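Local coordinates for acetylornithine aminotransferase (Aquifex aeolicus, PDB 2EH6), which catalyses the pyridoxal-phosphate-dependent transfer of an amino group from N(2)-acetyl-L-ornithine to 2-oxoglutarate, a step of arginine biosynthesis, at residues L31-G36 and F353-I358; S35-N40 and L239-G244; F91-T96 and S269-N274; G245-G250 and P275-A280. One frame throughout, in Å; residues are numbered along the deposited sequence.

Contact 1. Residues L31-G36 and F353-I358; sequences LDFVSG and FLPPLI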
loop_
_atom_site.group_PDB
_atom_site.type_symbol
_atom_site.label_atom_id
_atom_site.label_comp_id
_atom_site.label_asym_id
_atom_site.label_seq_id
_atom_site.Cartn_x
_atom_site.Cartn_y
_atom_site.Cartn_z
ATOM N N LEU A 31 -7.900 27.196 -5.818
ATOM C CA LEU A 31 -9.183 26.514 -5.644
ATOM C C LEU A 31 -8.876 25.100 -6.139
ATOM O O LEU A 31 -8.441 24.908 -7.276
ATOM C CB LEU A 31 -10.262 27.183 -6.508
ATOM C CG LEU A 31 -11.700 26.644 -6.522
ATOM C CD1 LEU A 31 -12.250 26.514 -5.116
ATOM C CD2 LEU A 31 -12.569 27.594 -7.343
ATOM N N ASP A 32 -9.098 24.115 -5.280
ATOM C CA ASP A 32 -8.772 22.734 -5.601
ATOM C C ASP A 32 -9.869 21.906 -6.261
ATOM O O ASP A 32 -10.792 21.439 -5.602
ATOM C CB ASP A 32 -8.287 22.037 -4.327
ATOM C CG ASP A 32 -7.828 20.611 -4.572
ATOM O OD1 ASP A 32 -7.652 20.225 -5.746
ATOM O OD2 ASP A 32 -7.629 19.885 -3.580
ATOM N N PHE A 33 -9.753 21.721 -7.571
ATOM C CA PHE A 33 -10.720 20.923 -8.309
ATOM C C PHE A 33 -10.125 19.593 -8.761
ATOM O O PHE A 33 -10.557 19.006 -9.755
ATOM C CB PHE A 33 -11.260 21.706 -9.506
ATOM C CG PHE A 33 -12.529 22.446 -9.204
ATOM C CD1 PHE A 33 -12.569 23.380 -8.176
ATOM C CD2 PHE A 33 -13.695 22.172 -9.910
ATOM C CE1 PHE A 33 -13.756 24.030 -7.847
ATOM C CE2 PHE A 33 -14.885 22.814 -9.591
ATOM C CZ PHE A 33 -14.917 23.744 -8.557
ATOM N N VAL A 34 -9.131 19.125 -8.013
ATOM C CA VAL A 34 -8.470 17.857 -8.301
ATOM C C VAL A 34 -8.446 16.981 -7.042
ATOM O O VAL A 34 -8.385 15.756 -7.128
ATOM C CB VAL A 34 -7.014 18.077 -8.786
ATOM C CG1 VAL A 34 -6.266 16.756 -8.820
ATOM C CG2 VAL A 34 -7.022 18.701 -10.178
ATOM N N SER A 35 -8.494 17.624 -5.881
ATOM C CA SER A 35 -8.473 16.941 -4.584
ATOM C C SER A 35 -7.471 15.783 -4.488
ATOM O O SER A 35 -7.778 14.724 -3.925
ATOM C CB SER A 35 -9.880 16.441 -4.213
ATOM O OG SER A 35 -10.304 15.375 -5.049
ATOM N N GLY A 36 -6.273 15.991 -5.027
ATOM C CA GLY A 36 -5.238 14.970 -4.965
ATOM C C GLY A 36 -5.632 13.705 -5.697
ATOM O O GLY A 36 -5.218 12.605 -5.325
ATOM N N PHE A 353 -12.110 16.783 -13.635
ATOM C CA PHE A 353 -12.414 17.591 -12.456
ATOM C C PHE A 353 -12.839 16.677 -11.316
ATOM O O PHE A 353 -13.774 15.894 -11.461
ATOM C CB PHE A 353 -13.540 18.581 -12.773
ATOM C CG PHE A 353 -13.322 19.361 -14.039
ATOM C CD1 PHE A 353 -12.356 20.364 -14.101
ATOM C CD2 PHE A 353 -14.062 19.071 -15.181
ATOM C CE1 PHE A 353 -12.127 21.067 -15.282
ATOM C CE2 PHE A 353 -13.843 19.766 -16.372
ATOM C CZ PHE A 353 -12.872 20.768 -16.423
ATOM N N LEU A 354 -12.140 16.776 -10.188
ATOM C CA LEU A 354 -12.428 15.958 -9.015
ATOM C C LEU A 354 -12.382 16.821 -7.764
ATOM O O LEU A 354 -11.577 16.593 -6.868
ATOM C CB LEU A 354 -11.395 14.832 -8.892
ATOM C CG LEU A 354 -11.397 13.771 -9.991
ATOM C CD1 LEU A 354 -10.149 12.896 -9.862
ATOM C CD2 LEU A 354 -12.669 12.935 -9.883
ATOM N N PRO A 355 -13.252 17.836 -7.686
ATOM C CA PRO A 355 -13.251 18.702 -6.505
ATOM C C PRO A 355 -13.667 17.949 -5.243
ATOM O O PRO A 355 -14.232 16.855 -5.319
ATOM C CB PRO A 355 -14.253 19.786 -6.886
ATOM C CG PRO A 355 -15.240 19.029 -7.729
ATOM C CD PRO A 355 -14.322 18.221 -8.621
ATOM N N PRO A 356 -13.381 18.520 -4.065
ATOM C CA PRO A 356 -13.761 17.859 -2.812
ATOM C C PRO A 356 -15.277 17.734 -2.833
ATOM O O PRO A 356 -15.953 18.544 -3.466
ATOM C CB PRO A 356 -13.264 18.834 -1.748
ATOM C CG PRO A 356 -12.068 19.462 -2.414
ATOM C CD PRO A 356 -12.595 19.738 -3.798
ATOM N N LEU A 357 -15.822 16.737 -2.147
ATOM C CA LEU A 357 -17.262 16.549 -2.176
ATOM C C LEU A 357 -18.042 17.624 -1.414
ATOM O O LEU A 357 -19.268 17.683 -1.504
ATOM C CB LEU A 357 -17.617 15.141 -1.682
ATOM C CG LEU A 357 -16.906 14.013 -2.452
ATOM C CD1 LEU A 357 -17.438 12.660 -1.989
ATOM C CD2 LEU A 357 -17.129 14.176 -3.967
ATOM N N ILE A 358 -17.333 18.479 -0.680
ATOM C CA ILE A 358 -17.976 19.561 0.066
ATOM C C ILE A 358 -18.072 20.827 -0.786
ATOM O O ILE A 358 -18.525 21.872 -0.316
ATOM C CB ILE A 358 -17.187 19.918 1.343
ATOM C CG1 ILE A 358 -15.762 20.328 0.969
ATOM C CG2 ILE A 358 -17.193 18.744 2.306
ATOM C CD1 ILE A 358 -14.966 20.929 2.112
#
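Two hydrogen bonds join Phe33-Ser35 to Leu354. The backbone N of Leu354 donates to Phe33 O at 2.8 Å, arriving well above the carbonyl plane. The hydroxyl of Ser35 returns the grip, OG giving its proton to Leu354 O over a short 2.5 Å, almost head-on to the C=O. With chi1 at 69°, OG is tucked between the backbone N and carbonyl carbon of Ser35, which turns it to this acceptor. Behind the turn, Asp32 OD1 accepts from Val34 N (2.9 Å) and Ser35 N (2.7 Å), both from one face of the carboxylate: an Asx turn that bends the chain as it leaves strand 29-32.

The apolar part is a CH-pi contact. Pro355 CB lies over the centre of the Phe33 ring, 3.9 Å from the centroid and 12° off the normal, while Leu31 CD1 borders the ring edge. An alanine in place of Phe33 would probably leave a gap above the Pro355 ring and take a packing partner from Phe302 and from Ile364 and Ala367 of helix 361-374.

Pro356 CD presses on Asp32 O at 3.1 Å, and that buried carbonyl has no hydrogen-bond partner. Pro355 and Pro356 have no N-H to donate, so across this contact the loop's backbone N-H bond comes from Leu354, with the prolines adding packing; Arg220 binds Pro355 O.

Contact 2. Residues S35-N40 and L239-G244; sequences SGIGVN and LAKGLG. With PLP (pyridoxal-5'-phosphate), chain C.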
loop_
_atom_site.group_PDB
_atom_site.type_symbol
_atom_site.label_atom_id
_atom_site.label_comp_id
_atom_site.label_asym_id
_atom_site.label_seq_id
_atom_site.Cartn_x
_atom_site.Cartn_y
_atom_site.Cartn_z
ATOM N N SER A 35 -8.494 17.624 -5.881
ATOM C CA SER A 35 -8.473 16.941 -4.584
ATOM C C SER A 35 -7.471 15.783 -4.488
ATOM O O SER A 35 -7.778 14.724 -3.925
ATOM C CB SER A 35 -9.880 16.441 -4.213
ATOM O OG SER A 35 -10.304 15.375 -5.049
ATOM N N GLY A 36 -6.273 15.991 -5.027
ATOM C CA GLY A 36 -5.238 14.970 -4.965
ATOM C C GLY A 36 -5.632 13.705 -5.697
ATOM O O GLY A 36 -5.218 12.605 -5.325
ATOM N N ILE A 37 -6.412 13.889 -6.758
ATOM C CA ILE A 37 -6.940 12.818 -7.601
ATOM C C ILE A 37 -8.092 12.101 -6.896
ATOM O O ILE A 37 -8.107 10.873 -6.786
ATOM C CB ILE A 37 -5.870 11.775 -7.986
ATOM C CG1 ILE A 37 -4.614 12.472 -8.514
ATOM C CG2 ILE A 37 -6.405 10.873 -9.103
ATOM C CD1 ILE A 37 -3.523 11.496 -8.945
ATOM N N GLY A 38 -9.049 12.883 -6.408
ATOM C CA GLY A 38 -10.219 12.322 -5.747
ATOM C C GLY A 38 -9.992 11.689 -4.394
ATOM O O GLY A 38 -10.772 10.842 -3.959
ATOM N N VAL A 39 -8.932 12.103 -3.715
ATOM C CA VAL A 39 -8.612 11.554 -2.407
ATOM C C VAL A 39 -9.136 12.420 -1.260
ATOM O O VAL A 39 -9.688 11.912 -0.279
ATOM C CB VAL A 39 -7.080 11.385 -2.260
ATOM C CG1 VAL A 39 -6.720 11.072 -0.825
ATOM C CG2 VAL A 39 -6.591 10.287 -3.202
ATOM N N ASN A 40 -8.966 13.730 -1.378
ATOM C CA ASN A 40 -9.418 14.622 -0.319
ATOM C C ASN A 40 -10.915 14.887 -0.427
ATOM O O ASN A 40 -11.349 16.009 -0.681
ATOM C CB ASN A 40 -8.617 15.926 -0.369
ATOM C CG ASN A 40 -7.119 15.680 -0.264
ATOM O OD1 ASN A 40 -6.644 15.066 0.693
ATOM N ND2 ASN A 40 -6.373 16.148 -1.247
ATOM N N LEU A 239 -12.036 -0.454 -3.138
ATOM C CA LEU A 239 -12.190 0.931 -2.704
ATOM C C LEU A 239 -10.872 1.475 -2.186
ATOM O O LEU A 239 -10.022 0.717 -1.737
ATOM C CB LEU A 239 -13.220 1.021 -1.573
ATOM C CG LEU A 239 -14.656 0.571 -1.843
ATOM C CD1 LEU A 239 -15.357 0.345 -0.516
ATOM C CD2 LEU A 239 -15.392 1.610 -2.689
ATOM N N ALA A 240 -10.724 2.797 -2.240
ATOM C CA ALA A 240 -9.534 3.470 -1.732
ATOM C C ALA A 240 -9.691 4.973 -1.922
ATOM O O ALA A 240 -10.798 5.504 -1.851
ATOM C CB ALA A 240 -8.279 2.968 -2.447
ATOM N N LYS A 241 -8.580 5.653 -2.173
ATOM C CA LYS A 241 -8.584 7.093 -2.364
ATOM C C LYS A 241 -9.484 7.851 -1.378
ATOM O O LYS A 241 -9.180 7.927 -0.183
ATOM C CB LYS A 241 -8.962 7.429 -3.814
ATOM C CG LYS A 241 -7.887 7.005 -4.831
ATOM C CD LYS A 241 -8.033 7.715 -6.170
ATOM C CE LYS A 241 -6.799 7.499 -7.067
ATOM N NZ LYS A 241 -6.909 6.183 -7.740
ATOM N N GLY A 242 -10.594 8.385 -1.883
ATOM C CA GLY A 242 -11.516 9.170 -1.067
ATOM C C GLY A 242 -12.019 8.593 0.247
ATOM O O GLY A 242 -12.493 9.335 1.112
ATOM N N LEU A 243 -11.925 7.276 0.398
ATOM C CA LEU A 243 -12.371 6.593 1.612
ATOM C C LEU A 243 -11.675 7.086 2.879
ATOM O O LEU A 243 -12.281 7.134 3.955
ATOM C CB LEU A 243 -12.136 5.089 1.465
ATOM C CG LEU A 243 -12.387 4.195 2.682
ATOM C CD1 LEU A 243 -13.836 4.327 3.152
ATOM C CD2 LEU A 243 -12.089 2.755 2.296
ATOM N N GLY A 244 -10.401 7.449 2.752
ATOM C CA GLY A 244 -9.649 7.909 3.900
ATOM C C GLY A 244 -9.547 9.420 4.042
ATOM O O GLY A 244 -8.918 9.902 4.975
HETATM N N1 PLP C . -7.823 1.771 -9.697
HETATM C C2 PLP C . -8.494 2.886 -10.043
HETATM C C2A PLP C . -9.817 2.781 -10.758
HETATM C C3 PLP C . -7.968 4.158 -9.740
HETATM O O3 PLP C . -8.648 5.292 -10.089
HETATM C C4 PLP C . -6.708 4.240 -9.058
HETATM C C4A PLP C . -6.162 5.577 -8.728
HETATM C C5 PLP C . -6.021 3.008 -8.710
HETATM C C6 PLP C . -6.629 1.792 -9.056
HETATM C C5A PLP C . -4.680 3.026 -7.994
HETATM O O4P PLP C . -4.880 3.379 -6.624
HETATM P P PLP C . -3.446 3.411 -5.865
HETATM O O1P PLP C . -3.689 3.781 -4.452
HETATM O O2P PLP C . -2.719 1.992 -5.916
HETATM O O3P PLP C . -2.503 4.512 -6.564
#
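The backbones of Val39 and Gly242 pass with their CA atoms 4.0 Å apart, where Gly242 CA makes an almost linear CA-H...O contact to Val39 O (3.4 Å). The closeness suits glycine at position 242, since a side-chain carbon there would crowd Gly38 O. On the other side of the contact, Ser35 to Gly38 all have positive phi and form one short left-handed helical turn, closed by Val39 N and Asn40 N, which reach Ser35 O from opposite faces of its carbonyl plane.

Lys241 is the side chain that this backbone supports. Its CB rests 3.8 Å from Val39 CG2, the two side chains crossing at about a right angle, and CG keeps touch with the same methyl. Further out, Lys241 CD lies against the carbonyl of Ile37, 3.2 Å from O, and Ile37 CG2 meets Lys241 CE at 4.0 Å. The chain runs nearly extended and then bends at its last torsion (chi4 82°), bringing NZ to C4A of pyridoxal phosphate, to which it is covalently joined at 1.4 Å. Val214 of the same chain and Thr270 of the second subunit also pack on this lysine, and His62 NE2 of that subunit is hydrogen-bonded to Gly36 O.

The covalent link is consistent with the internal aldimine of pyridoxal-phosphate enzymes. A lysine in the loop after strand 236-239, carrying the cofactor close to the subunit interface, is characteristic of the fold type I aminotransferases, to which class III belongs.

Contact 3. Residues F91-T96 and S269-N274; sequences FANSGT and STFGGN. With PLP (pyridoxal-5'-phosphate), chain C; PLP (pyridoxal-5'-phosphate), chain D.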
loop_
_atom_site.group_PDB
_atom_site.type_symbol
_atom_site.label_atom_id
_atom_site.label_comp_id
_atom_site.label_asym_id
_atom_site.label_seq_id
_atom_site.Cartn_x
_atom_site.Cartn_y
_atom_site.Cartn_z
ATOM N N PHE A 91 -9.093 -5.010 4.686
ATOM C CA PHE A 91 -8.467 -3.685 4.602
ATOM C C PHE A 91 -7.034 -3.683 4.089
ATOM O O PHE A 91 -6.196 -4.441 4.563
ATOM C CB PHE A 91 -8.512 -3.001 5.971
ATOM C CG PHE A 91 -9.884 -2.538 6.367
ATOM C CD1 PHE A 91 -10.465 -1.437 5.743
ATOM C CD2 PHE A 91 -10.604 -3.212 7.350
ATOM C CE1 PHE A 91 -11.752 -1.010 6.088
ATOM C CE2 PHE A 91 -11.893 -2.794 7.707
ATOM C CZ PHE A 91 -12.469 -1.688 7.071
ATOM N N ALA A 92 -6.765 -2.814 3.116
ATOM C CA ALA A 92 -5.432 -2.686 2.540
ATOM C C ALA A 92 -4.966 -1.237 2.739
ATOM O O ALA A 92 -5.548 -0.503 3.543
ATOM C CB ALA A 92 -5.466 -3.043 1.054
ATOM N N ASN A 93 -3.945 -0.808 2.001
ATOM C CA ASN A 93 -3.438 0.556 2.182
ATOM C C ASN A 93 -3.537 1.428 0.954
ATOM O O ASN A 93 -3.234 2.618 1.016
ATOM C CB ASN A 93 -1.976 0.509 2.614
ATOM C CG ASN A 93 -1.779 -0.270 3.880
ATOM O OD1 ASN A 93 -2.055 0.225 4.974
ATOM N ND2 ASN A 93 -1.317 -1.512 3.745
ATOM N N SER A 94 -3.958 0.845 -0.159
ATOM C CA SER A 94 -4.038 1.594 -1.400
ATOM C C SER A 94 -5.016 0.955 -2.348
ATOM O O SER A 94 -5.498 -0.154 -2.108
ATOM C CB SER A 94 -2.668 1.620 -2.077
ATOM O OG SER A 94 -2.251 0.291 -2.388
ATOM N N GLY A 95 -5.276 1.656 -3.441
ATOM C CA GLY A 95 -6.165 1.154 -4.456
ATOM C C GLY A 95 -5.547 -0.046 -5.150
ATOM O O GLY A 95 -6.240 -1.023 -5.431
ATOM N N THR A 96 -4.244 0.007 -5.425
ATOM C CA THR A 96 -3.593 -1.112 -6.102
ATOM C C THR A 96 -3.567 -2.357 -5.215
ATOM O O THR A 96 -3.788 -3.464 -5.705
ATOM C CB THR A 96 -2.149 -0.759 -6.572
ATOM O OG1 THR A 96 -1.693 -1.757 -7.501
ATOM C CG2 THR A 96 -1.192 -0.691 -5.389
ATOM N N SER A 269 -1.981 -7.953 5.411
ATOM C CA SER A 269 -1.300 -6.674 5.220
ATOM C C SER A 269 -0.826 -6.198 6.589
ATOM O O SER A 269 -1.583 -6.240 7.559
ATOM C CB SER A 269 -2.271 -5.647 4.626
ATOM O OG SER A 269 -1.669 -4.370 4.520
ATOM N N THR A 270 0.424 -5.757 6.680
ATOM C CA THR A 270 0.941 -5.295 7.959
ATOM C C THR A 270 0.230 -4.017 8.417
ATOM O O THR A 270 -0.283 -3.958 9.537
ATOM C CB THR A 270 2.467 -5.028 7.899
ATOM O OG1 THR A 270 3.157 -6.239 7.553
ATOM C CG2 THR A 270 2.973 -4.545 9.254
ATOM N N PHE A 271 0.188 -3.007 7.550
ATOM C CA PHE A 271 -0.451 -1.727 7.891
ATOM C C PHE A 271 -1.968 -1.711 7.695
ATOM O O PHE A 271 -2.661 -0.814 8.193
ATOM C CB PHE A 271 0.119 -0.590 7.037
ATOM C CG PHE A 271 1.585 -0.335 7.234
ATOM C CD1 PHE A 271 2.124 -0.177 8.507
ATOM C CD2 PHE A 271 2.423 -0.191 6.132
ATOM C CE1 PHE A 271 3.477 0.125 8.677
ATOM C CE2 PHE A 271 3.777 0.110 6.292
ATOM C CZ PHE A 271 4.303 0.269 7.560
ATOM N N GLY A 272 -2.481 -2.687 6.955
ATOM C CA GLY A 272 -3.905 -2.723 6.682
ATOM C C GLY A 272 -4.822 -2.690 7.890
ATOM O O GLY A 272 -4.648 -3.469 8.830
ATOM N N GLY A 273 -5.792 -1.776 7.867
ATOM C CA GLY A 273 -6.754 -1.678 8.955
ATOM C C GLY A 273 -6.252 -1.107 10.268
ATOM O O GLY A 273 -6.820 -1.375 11.329
ATOM N N ASN A 274 -5.191 -0.315 10.207
ATOM C CA ASN A 274 -4.642 0.288 11.408
ATOM C C ASN A 274 -5.702 1.270 11.941
ATOM O O ASN A 274 -6.554 1.741 11.193
ATOM C CB ASN A 274 -3.330 0.998 11.062
ATOM C CG ASN A 274 -3.537 2.169 10.147
ATOM O OD1 ASN A 274 -3.993 3.228 10.582
ATOM N ND2 ASN A 274 -3.223 1.991 8.862
HETATM N N1 PLP C . -7.823 1.771 -9.697
HETATM C C2 PLP C . -8.494 2.886 -10.043
HETATM C C2A PLP C . -9.817 2.781 -10.758
HETATM C C3 PLP C . -7.968 4.158 -9.740
HETATM O O3 PLP C . -8.648 5.292 -10.089
HETATM C C4 PLP C . -6.708 4.240 -9.058
HETATM C C4A PLP C . -6.162 5.577 -8.728
HETATM C C5 PLP C . -6.021 3.008 -8.710
HETATM C C6 PLP C . -6.629 1.792 -9.056
HETATM C C5A PLP C . -4.680 3.026 -7.994
HETATM O O4P PLP C . -4.880 3.379 -6.624
HETATM P P PLP C . -3.446 3.411 -5.865
HETATM O O1P PLP C . -3.689 3.781 -4.452
HETATM O O2P PLP C . -2.719 1.992 -5.916
HETATM O O3P PLP C . -2.503 4.512 -6.564
HETATM N N1 PLP D . 9.015 -8.007 3.105
HETATM C C2 PLP D . 9.533 -8.310 4.308
HETATM C C2A PLP D . 10.970 -8.749 4.416
HETATM C C3 PLP D . 8.740 -8.219 5.472
HETATM O O3 PLP D . 9.259 -8.523 6.696
HETATM C C4 PLP D . 7.379 -7.798 5.346
HETATM C C4A PLP D . 6.546 -7.688 6.572
HETATM C C5 PLP D . 6.865 -7.488 4.022
HETATM C C6 PLP D . 7.732 -7.607 2.929
HETATM C C5A PLP D . 5.431 -7.045 3.816
HETATM O O4P PLP D . 5.290 -5.696 4.252
HETATM P P PLP D . 3.754 -5.225 4.042
HETATM O O1P PLP D . 3.361 -5.265 2.624
HETATM O O2P PLP D . 2.768 -6.167 4.900
HETATM O O3P PLP D . 3.655 -3.710 4.574
HETATM O O HOH W 1 -5.878 0.427 6.115
#
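The contact between Asn93 and the Ser269-Gly273 loop is a polar and backbone-packed junction between two cofactor sites of the fold type I aminotransferase dimer. Residues 91-96 run from strand 87-92 into helix 95-112, whose first turn forms part of the phosphate-binding cup: Gly95 N donates to O1P of this subunit's pyridoxal phosphate at 2.8 Å, and Ser94 is the N-cap, its OG bonded to Glu97 N. Residues 269-274 serve the other site, where Thr270 binds O2P of the second subunit's cofactor through both its backbone N and OG1 (2.7 Å).

Asn93 bridges the two stretches. Its CG lies beside the backbone N, opposite the carbonyl carbon (chi1 -58°), which carries the amide over to the loop. Its ND2 makes a weak hydrogen bond to Ser269 OG (3.0 Å), and Ser269 OG in turn accepts a weak bond from Gly272 N. On the other branch, OD1 lies 3.1 Å from Phe271 CB, with the amide plane nearly perpendicular to the phenyl ring. Putting an alanine at Asn93 would probably leave Ser269 OG without this donor and open a gap beside Phe271 CB.

Gly272 and Gly273 let the backbones close in. A side-chain carbon on Gly272 would collide with Phe91 O, which its CA-H faces instead, and Gly273 N sits 3.5 Å from Phe91 CB. The type II turn from Phe271 to Asn274 leads into helix 275-308, N-capped by Asn274 OD1 on Ala277 N. A single water spans the remaining distance, donating to Ala92 O and accepting from Gly273 N, each at 2.8 Å.

Contact 4. Residues G245-G250 and P275-A280; sequences GGVPIG and PLACRA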
loop_
_atom_site.group_PDB
_atom_site.type_symbol
_atom_site.label_atom_id
_atom_site.label_comp_id
_atom_site.label_asym_id
_atom_site.label_seq_id
_atom_site.Cartn_x
_atom_site.Cartn_y
_atom_site.Cartn_z
ATOM N N GLY A 245 -10.150 10.161 3.121
ATOM C CA GLY A 245 -10.113 11.617 3.186
ATOM C C GLY A 245 -8.720 12.228 3.223
ATOM O O GLY A 245 -8.552 13.392 3.604
ATOM N N GLY A 246 -7.717 11.453 2.822
ATOM C CA GLY A 246 -6.353 11.952 2.838
ATOM C C GLY A 246 -5.414 10.958 3.487
ATOM O O GLY A 246 -4.219 10.942 3.194
ATOM N N VAL A 247 -5.950 10.139 4.388
ATOM C CA VAL A 247 -5.151 9.115 5.059
ATOM C C VAL A 247 -5.153 7.870 4.156
ATOM O O VAL A 247 -6.207 7.474 3.648
ATOM C CB VAL A 247 -5.763 8.761 6.433
ATOM C CG1 VAL A 247 -4.949 7.655 7.109
ATOM C CG2 VAL A 247 -5.801 10.011 7.321
ATOM N N PRO A 248 -3.977 7.245 3.931
ATOM C CA PRO A 248 -3.920 6.054 3.072
ATOM C C PRO A 248 -4.773 4.906 3.588
ATOM O O PRO A 248 -4.667 4.513 4.748
ATOM C CB PRO A 248 -2.440 5.688 3.070
ATOM C CG PRO A 248 -1.752 7.024 3.344
ATOM C CD PRO A 248 -2.630 7.613 4.406
ATOM N N ILE A 249 -5.616 4.370 2.716
ATOM C CA ILE A 249 -6.474 3.252 3.086
ATOM C C ILE A 249 -7.020 2.621 1.818
ATOM O O ILE A 249 -7.145 3.274 0.784
ATOM C CB ILE A 249 -7.653 3.717 3.990
ATOM C CG1 ILE A 249 -8.422 2.502 4.526
ATOM C CG2 ILE A 249 -8.583 4.634 3.204
ATOM C CD1 ILE A 249 -9.479 2.853 5.591
ATOM N N GLY A 250 -7.333 1.333 1.898
ATOM C CA GLY A 250 -7.878 0.639 0.753
ATOM C C GLY A 250 -8.692 -0.523 1.285
ATOM O O GLY A 250 -8.611 -0.852 2.466
ATOM N N PRO A 275 -5.663 1.584 13.243
ATOM C CA PRO A 275 -6.650 2.506 13.824
ATOM C C PRO A 275 -6.700 3.932 13.268
ATOM O O PRO A 275 -7.741 4.581 13.336
ATOM C CB PRO A 275 -6.328 2.462 15.322
ATOM C CG PRO A 275 -4.862 2.123 15.351
ATOM C CD PRO A 275 -4.745 1.073 14.275
ATOM N N LEU A 276 -5.598 4.416 12.704
ATOM C CA LEU A 276 -5.592 5.769 12.159
ATOM C C LEU A 276 -6.400 5.823 10.861
ATOM O O LEU A 276 -7.230 6.711 10.665
ATOM C CB LEU A 276 -4.157 6.229 11.905
ATOM C CG LEU A 276 -4.000 7.715 11.565
ATOM C CD1 LEU A 276 -4.399 8.549 12.773
ATOM C CD2 LEU A 276 -2.566 8.008 11.166
ATOM N N ALA A 277 -6.156 4.863 9.977
ATOM C CA ALA A 277 -6.864 4.790 8.706
ATOM C C ALA A 277 -8.357 4.548 8.933
ATOM O O ALA A 277 -9.211 5.144 8.267
ATOM C CB ALA A 277 -6.279 3.661 7.853
ATOM N N CYS A 278 -8.673 3.667 9.869
ATOM C CA CYS A 278 -10.070 3.357 10.151
ATOM C C CYS A 278 -10.814 4.524 10.794
ATOM O O CYS A 278 -12.001 4.713 10.554
ATOM C CB CYS A 278 -10.163 2.105 11.023
ATOM S SG CYS A 278 -9.719 0.570 10.132
ATOM N N ARG A 279 -10.118 5.313 11.606
ATOM C CA ARG A 279 -10.757 6.463 12.243
ATOM C C ARG A 279 -11.114 7.458 11.137
ATOM O O ARG A 279 -12.184 8.071 11.148
ATOM C CB ARG A 279 -9.793 7.100 13.251
ATOM C CG ARG A 279 -10.388 8.213 14.119
ATOM C CD ARG A 279 -11.384 7.685 15.155
ATOM N NE ARG A 279 -11.871 8.753 16.031
ATOM C CZ ARG A 279 -11.276 9.149 17.158
ATOM N NH1 ARG A 279 -10.159 8.567 17.579
ATOM N NH2 ARG A 279 -11.799 10.142 17.868
ATOM N N ALA A 280 -10.216 7.604 10.167
ATOM C CA ALA A 280 -10.446 8.511 9.053
ATOM C C ALA A 280 -11.626 8.027 8.223
ATOM O O ALA A 280 -12.544 8.796 7.919
ATOM C CB ALA A 280 -9.195 8.598 8.183
#
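Ile249 reaches across to the first turns of helix 275-308 and packs on Ala277. Its CB lies 4.1 Å from Ala277 CB, and CG1 stays equally close to that methyl. The straight chain, with CG1 anti to the backbone N (chi1 -172°), extends CD1 along the methyl to the helix backbone, 3.5 Å from Ala277 O and touching the carbonyl carbon as well. The branch methyl CG2 turns off this line and packs instead on Gly244 N.

Two neighbours of Ile249 in the loop also meet Ala277. Pro248 O approaches its CB at 3.6 Å, and CG1 of Val247 sits 3.8 Å from Ala277 CA. The two methyls of Val247 divide their work: CG1 lies by Ala277, while CG2 meets Ala280 CB, also at 3.8 Å, about one turn further along. The contact is thus van der Waals packing, with small alanines on the helix letting the branched side chains of the loop come close to its backbone.

Gly246, whose backbone angles call for glycine, directly precedes Val247, whose side chain points at the helix.

The loop lies between strands 236-239 and 250-255, and it is packed from further sides as well: Leu53 of helix 47-59 touches Val247, and Leu75 of helix 70-81 touches Ile249. Along the helix, Leu276 packs on Val57 of helix 47-59, Cys278 leans on Trp71 and Gln72 of helix 70-81, and Leu276 meets its counterpart in the second subunit at the dimer interface.

Overall arrangement
All four contacts are buried, none lies at the surface, and each also touches the second subunit. Contacts 1 and 2 share Ser35 and Gly36 and touch through Leu354 CD1. The first ties the end of strand 29-32 to a proline-rich loop by hydrogen bonds and CH-pi packing, whereas the second is a covalent cofactor site with apolar and carbonyl support. Contacts 2 and 3 meet the same pyridoxal phosphate, one at C4A, the carbon joined to Lys241, the other at its phosphate. Contacts 3 and 4 probably join by an Ala92-Gly250 backbone hydrogen bond; contact 3 combines a weak amide-hydroxyl bond, a water bridge and glycine packing, contact 4 aliphatic packing, partly against backbone carbonyls.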